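Local coordinates for protein histidinol dehydrogenase (Elizabethkingia anophelis NUHP1, PDB 6AN0) that probably catalyses the zinc- and NAD-dependent oxidation of L-histidinol, by way of L-histidinaldehyde, to L-histidine in the last step of histidine biosynthesis, at residues 326-331 with 377-382; 330-335 with 344-349. All coordinates share one frame; numbering follows the deposited sequence.

Contact 1: residues 326-331 with 377-382. With EDO (1,2-ethanediol), chain G.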
loop_
_atom_site.group_PDB
_atom_site.type_symbol
_atom_site.label_atom_id
_atom_site.label_comp_id
_atom_site.label_asym_id
_atom_site.label_seq_id
_atom_site.Cartn_x
_atom_site.Cartn_y
_atom_site.Cartn_z
ATOM N N LEU A 326 16.415 3.645 -14.187
ATOM C CA LEU A 326 16.900 4.578 -13.172
ATOM C C LEU A 326 15.932 5.744 -12.971
ATOM O O LEU A 326 15.781 6.243 -11.848
ATOM C CB LEU A 326 18.285 5.105 -13.564
ATOM C CG LEU A 326 19.433 4.090 -13.600
ATOM C CD1 LEU A 326 20.744 4.757 -14.006
ATOM C CD2 LEU A 326 19.580 3.404 -12.265
ATOM N N TYR A 327 15.280 6.203 -14.049
ATOM C CA TYR A 327 14.359 7.338 -13.960
ATOM C C TYR A 327 13.031 6.943 -13.310
ATOM O O TYR A 327 12.444 7.729 -12.549
ATOM C CB TYR A 327 14.125 7.907 -15.362
ATOM C CG TYR A 327 13.185 9.096 -15.437
ATOM C CD1 TYR A 327 13.634 10.388 -15.174
ATOM C CD2 TYR A 327 11.853 8.928 -15.790
ATOM C CE1 TYR A 327 12.770 11.473 -15.254
ATOM C CE2 TYR A 327 10.985 9.998 -15.875
ATOM C CZ TYR A 327 11.450 11.271 -15.607
ATOM O OH TYR A 327 10.590 12.334 -15.696
ATOM N N ALA A 328 12.535 5.730 -13.614
ATOM C CA ALA A 328 11.289 5.155 -13.097
ATOM C C ALA A 328 10.096 6.021 -13.491
ATOM O O ALA A 328 9.471 6.659 -12.627
ATOM C CB ALA A 328 11.364 4.977 -11.577
ATOM N N PRO A 329 9.740 6.050 -14.776
ATOM C CA PRO A 329 8.732 7.000 -15.258
ATOM C C PRO A 329 7.304 6.599 -14.899
ATOM O O PRO A 329 6.955 5.417 -14.813
ATOM C CB PRO A 329 8.926 6.972 -16.782
ATOM C CG PRO A 329 9.416 5.540 -17.054
ATOM C CD PRO A 329 10.307 5.223 -15.860
ATOM N N GLU A 330 6.461 7.615 -14.700
ATOM C CA GLU A 330 5.029 7.353 -14.545
ATOM C C GLU A 330 4.467 6.630 -15.776
ATOM O O GLU A 330 3.758 5.623 -15.653
ATOM C CB GLU A 330 4.277 8.664 -14.313
ATOM C CG GLU A 330 2.784 8.468 -14.129
ATOM C CD GLU A 330 1.989 9.748 -14.293
ATOM O OE1 GLU A 330 2.524 10.718 -14.862
ATOM O OE2 GLU A 330 0.813 9.767 -13.880
ATOM N N HIS A 331 4.770 7.138 -16.972
ATOM C CA HIS A 331 4.386 6.499 -18.228
ATOM C C HIS A 331 5.629 6.220 -19.055
ATOM O O HIS A 331 6.510 7.081 -19.169
ATOM C CB HIS A 331 3.472 7.385 -19.077
ATOM C CG HIS A 331 2.251 7.870 -18.375
ATOM N ND1 HIS A 331 2.197 9.098 -17.747
ATOM C CD2 HIS A 331 1.021 7.320 -18.241
ATOM C CE1 HIS A 331 0.988 9.274 -17.241
ATOM N NE2 HIS A 331 0.257 8.210 -17.525
ATOM N N GLY A 377 9.172 9.339 -9.595
ATOM C CA GLY A 377 10.002 8.236 -9.163
ATOM C C GLY A 377 9.331 7.273 -8.214
ATOM O O GLY A 377 9.948 6.267 -7.838
ATOM N N TYR A 378 8.079 7.530 -7.819
ATOM C CA TYR A 378 7.379 6.575 -6.971
ATOM C C TYR A 378 7.051 5.276 -7.688
ATOM O O TYR A 378 6.571 4.339 -7.041
ATOM C CB TYR A 378 6.114 7.207 -6.399
ATOM C CG TYR A 378 6.455 8.149 -5.257
ATOM C CD1 TYR A 378 6.971 7.655 -4.061
ATOM C CD2 TYR A 378 6.299 9.518 -5.385
ATOM C CE1 TYR A 378 7.294 8.496 -3.016
ATOM C CE2 TYR A 378 6.635 10.381 -4.334
ATOM C CZ TYR A 378 7.129 9.853 -3.155
ATOM O OH TYR A 378 7.457 10.682 -2.108
ATOM N N ALA A 379 7.309 5.173 -8.994
ATOM C CA ALA A 379 7.188 3.861 -9.618
ATOM C C ALA A 379 8.247 2.891 -9.095
ATOM O O ALA A 379 8.120 1.681 -9.328
ATOM C CB ALA A 379 7.271 3.978 -11.147
ATOM N N ARG A 380 9.257 3.382 -8.356
ATOM C CA ARG A 380 10.208 2.482 -7.711
ATOM C C ARG A 380 9.581 1.665 -6.591
ATOM O O ARG A 380 10.131 0.616 -6.231
ATOM C CB ARG A 380 11.390 3.267 -7.119
ATOM C CG ARG A 380 12.168 4.022 -8.172
ATOM C CD ARG A 380 13.316 4.844 -7.579
ATOM N NE ARG A 380 13.911 5.689 -8.622
ATOM C CZ ARG A 380 13.880 7.018 -8.622
ATOM N NH1 ARG A 380 13.301 7.662 -7.619
ATOM N NH2 ARG A 380 14.439 7.707 -9.620
ATOM N N ASN A 381 8.496 2.148 -5.977
ATOM C CA ASN A 381 7.995 1.477 -4.789
ATOM C C ASN A 381 6.483 1.462 -4.661
ATOM O O ASN A 381 5.981 0.945 -3.659
ATOM C CB ASN A 381 8.638 2.077 -3.505
ATOM C CG ASN A 381 8.704 3.629 -3.498
ATOM O OD1 ASN A 381 8.084 4.304 -4.308
ATOM N ND2 ASN A 381 9.456 4.175 -2.553
ATOM N N TYR A 382 5.744 1.962 -5.645
ATOM C CA TYR A 382 4.290 1.874 -5.649
ATOM C C TYR A 382 3.814 1.389 -7.004
ATOM O O TYR A 382 4.526 1.510 -8.002
ATOM C CB TYR A 382 3.619 3.239 -5.371
ATOM C CG TYR A 382 3.821 3.764 -3.974
ATOM C CD1 TYR A 382 2.834 3.584 -2.997
ATOM C CD2 TYR A 382 4.986 4.450 -3.628
ATOM C CE1 TYR A 382 3.001 4.083 -1.695
ATOM C CE2 TYR A 382 5.169 4.942 -2.337
ATOM C CZ TYR A 382 4.174 4.751 -1.378
ATOM O OH TYR A 382 4.334 5.238 -0.097
HETATM C C1 EDO G . 10.746 8.447 -4.135
HETATM O O1 EDO G . 10.672 9.302 -5.282
HETATM C C2 EDO G . 10.858 6.992 -4.585
HETATM O O2 EDO G . 12.212 6.737 -4.982
HETATM O O HOH W 1 14.988 3.443 -10.234
HETATM O O HOH W 2 7.333 7.429 -11.045
#

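Contact 2: residues 330-335 with 344-349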
loop_
_atom_site.group_PDB
_atom_site.type_symbol
_atom_site.label_atom_id
_atom_site.label_comp_id
_atom_site.label_asym_id
_atom_site.label_seq_id
_atom_site.Cartn_x
_atom_site.Cartn_y
_atom_site.Cartn_z
ATOM N N GLU A 330 6.461 7.615 -14.700
ATOM C CA GLU A 330 5.029 7.353 -14.545
ATOM C C GLU A 330 4.467 6.630 -15.776
ATOM O O GLU A 330 3.758 5.623 -15.653
ATOM C CB GLU A 330 4.277 8.664 -14.313
ATOM C CG GLU A 330 2.784 8.468 -14.129
ATOM C CD GLU A 330 1.989 9.748 -14.293
ATOM O OE1 GLU A 330 2.524 10.718 -14.862
ATOM O OE2 GLU A 330 0.813 9.767 -13.880
ATOM N N HIS A 331 4.770 7.138 -16.972
ATOM C CA HIS A 331 4.386 6.499 -18.228
ATOM C C HIS A 331 5.629 6.220 -19.055
ATOM O O HIS A 331 6.510 7.081 -19.169
ATOM C CB HIS A 331 3.472 7.385 -19.077
ATOM C CG HIS A 331 2.251 7.870 -18.375
ATOM N ND1 HIS A 331 2.197 9.098 -17.747
ATOM C CD2 HIS A 331 1.021 7.320 -18.241
ATOM C CE1 HIS A 331 0.988 9.274 -17.241
ATOM N NE2 HIS A 331 0.257 8.210 -17.525
ATOM N N LEU A 332 5.684 5.037 -19.663
ATOM C CA LEU A 332 6.788 4.652 -20.540
ATOM C C LEU A 332 6.210 4.292 -21.901
ATOM O O LEU A 332 5.352 3.415 -21.987
ATOM C CB LEU A 332 7.543 3.457 -19.954
ATOM C CG LEU A 332 8.591 2.805 -20.858
ATOM C CD1 LEU A 332 9.665 3.841 -21.226
ATOM C CD2 LEU A 332 9.223 1.603 -20.162
ATOM N N ILE A 333 6.681 4.943 -22.963
ATOM C CA ILE A 333 6.271 4.586 -24.321
ATOM C C ILE A 333 7.457 3.941 -25.032
ATOM O O ILE A 333 8.511 4.567 -25.198
ATOM C CB ILE A 333 5.751 5.801 -25.106
ATOM C CG1 ILE A 333 4.579 6.464 -24.358
ATOM C CG2 ILE A 333 5.324 5.374 -26.521
ATOM C CD1 ILE A 333 3.953 7.663 -25.086
ATOM N N LEU A 334 7.282 2.693 -25.477
ATOM C CA LEU A 334 8.321 1.988 -26.233
ATOM C C LEU A 334 7.971 2.087 -27.712
ATOM O O LEU A 334 7.271 1.235 -28.261
ATOM C CB LEU A 334 8.452 0.532 -25.796
ATOM C CG LEU A 334 8.872 0.288 -24.352
ATOM C CD1 LEU A 334 9.100 -1.221 -24.174
ATOM C CD2 LEU A 334 10.130 1.109 -23.968
ATOM N N ALA A 335 8.477 3.133 -28.367
ATOM C CA ALA A 335 8.246 3.334 -29.795
ATOM C C ALA A 335 9.358 2.653 -30.588
ATOM O O ALA A 335 10.168 3.270 -31.285
ATOM C CB ALA A 335 8.145 4.826 -30.115
ATOM N N ASP A 344 10.616 -7.580 -20.642
ATOM C CA ASP A 344 11.122 -8.253 -19.447
ATOM C C ASP A 344 12.200 -7.433 -18.752
ATOM O O ASP A 344 12.399 -7.584 -17.542
ATOM C CB ASP A 344 11.694 -9.632 -19.788
ATOM C CG ASP A 344 10.627 -10.682 -20.026
ATOM O OD1 ASP A 344 9.435 -10.401 -19.820
ATOM O OD2 ASP A 344 10.997 -11.805 -20.441
ATOM N N LYS A 345 12.928 -6.590 -19.503
ATOM C CA LYS A 345 14.009 -5.773 -18.967
ATOM C C LYS A 345 13.522 -4.508 -18.263
ATOM O O LYS A 345 14.335 -3.830 -17.623
ATOM C CB LYS A 345 14.975 -5.361 -20.084
ATOM C CG LYS A 345 15.508 -6.507 -20.929
ATOM C CD LYS A 345 16.289 -7.491 -20.085
ATOM C CE LYS A 345 17.458 -8.081 -20.872
ATOM N NZ LYS A 345 17.074 -8.513 -22.247
ATOM N N ILE A 346 12.246 -4.163 -18.382
ATOM C CA ILE A 346 11.694 -3.009 -17.673
ATOM C C ILE A 346 11.489 -3.379 -16.212
ATOM O O ILE A 346 10.821 -4.373 -15.905
ATOM C CB ILE A 346 10.369 -2.568 -18.306
ATOM C CG1 ILE A 346 10.565 -2.175 -19.767
ATOM C CG2 ILE A 346 9.731 -1.430 -17.493
ATOM C CD1 ILE A 346 9.253 -2.044 -20.506
ATOM N N THR A 347 12.040 -2.573 -15.296
ATOM C CA THR A 347 11.922 -2.908 -13.884
ATOM C C THR A 347 11.135 -1.903 -13.065
ATOM O O THR A 347 10.586 -2.295 -12.030
ATOM C CB THR A 347 13.301 -3.095 -13.223
ATOM O OG1 THR A 347 14.098 -1.923 -13.402
ATOM C CG2 THR A 347 14.021 -4.318 -13.806
ATOM N N SER A 348 11.059 -0.641 -13.488
ATOM C CA SER A 348 10.204 0.348 -12.840
ATOM C C SER A 348 9.557 1.214 -13.905
ATOM O O SER A 348 10.262 1.877 -14.675
ATOM C CB SER A 348 10.983 1.234 -11.859
ATOM O OG SER A 348 11.468 0.496 -10.761
ATOM N N ALA A 349 8.223 1.233 -13.916
ATOM C CA ALA A 349 7.411 2.108 -14.751
ATOM C C ALA A 349 5.968 1.973 -14.292
ATOM O O ALA A 349 5.527 0.872 -13.969
ATOM C CB ALA A 349 7.531 1.748 -16.239
#

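Contact 1: residues 326-331 with 377-382
Arg380 reaches across to the C-terminal end of helix 317-327 and grips the carbonyl of Leu326, a worked example of how a helix end, left with carbonyls that its own turn no longer uses, is closed by a side chain from elsewhere. NH2 of Arg380 lies 3.0 Å from Leu326 O; the bond is nearly straight (179°), lies in the carbonyl plane and meets the guanidinium at its edge. The arm runs extended from CG to NE, with chi2 178° and chi3 -172°, which carries the charged group the full distance to the helix.

The tight part lies where the arm leaves the backbone. Ala328, the first residue to leave the helix, has positive phi, and its methyl points at the short 3-10 segment 378-380; Ala328 CB touches Arg380 CG at 3.6 Å. The methyl of Ala379 meets the same alanine, CB to CB 4.2 Å, and rests near Pro329 O. A water bridges the two segments, donating to Ala328 O at 2.8 Å and accepting from Ala379 N, with a weaker bond from Gly377 N. Arg26 holds Tyr327 O from elsewhere in the chain.

The looser side is outward, round exposed Leu326 and partly exposed Arg380. There a second water accepts from Arg380 NE at 3.0 Å and reaches Leu326 O only weakly, while NH1 donates to O2 of an ethanediol, probably from the crystallisation liquor, whose C1 sits over a face of Tyr378. Asn381 turns instead to backbone carbonyls of Asp210 and Gly231 of the second subunit. The chemistry implies a directional polar clasp over a small methyl contact: the probable proton acceptors Glu330 and His331 take no part, and the guanidinium's positive charge would probably complement the negative charge of the helix end.

Contact 2: residues 330-335 with 344-349
Strand 331-335 belongs to the six-stranded parallel sheet, and the loop 344-349 leads from it toward the neighbouring edge strand 351-354, covering part of one sheet face on the way. Alternation along the strand sends Leu332 and Leu334 to the loop, and Ile346 reaches across to both. Its CD1 methyl is the shared point, 3.7 Å from Leu332 CD2 and 3.8 Å from Leu334 CD1; each pair approaches tip to tip. Leu332 has CG anti to the backbone N (chi1 171°), whereas Leu334 has CG beside its own N (chi1 -63°), and these two settings bring a methyl from each leucine to the same isoleucine branch.

Farther toward the start of the strand the two segments draw together, and Ala349 CB packs on Leu332 CB at 4.1 Å, so the alanine methyl lies against the root of the leucine side chain. No hydrogen bond crosses between the segments; the strand spends its backbone on Leu244 to one side and on Ser351 and Phe353 to the other. The loop's polar groups face elsewhere: Asn325 of helix 317-327 bonds to Lys345 O and Thr347 N, while Arg124 of the second subunit donates to Ile346 O. Here neighbouring parallel strands of an alpha/beta fold are joined by a connection crossing one sheet face, its apolar side chains buried on alternate residues of the first strand.

Contacts 1 and 2 are both largely buried and diverge from one stretch of chain, sharing Glu330 and His331, where helix 317-327 gives way to strand 331-335. Contact 1 works at the helix end and mixes a charged side chain, waters and small methyls, with a side open to solvent round Leu326; contact 2 lies on the sheet, where the residues that touch are all buried, and relies on aliphatic packing. The two meet at Ser348, which packs against Ala328 and Pro329 as well as Arg380, so the loop of contact 2 also lines contact 1. Both reach the second subunit, through Asn381 in one and Ile346 in the other.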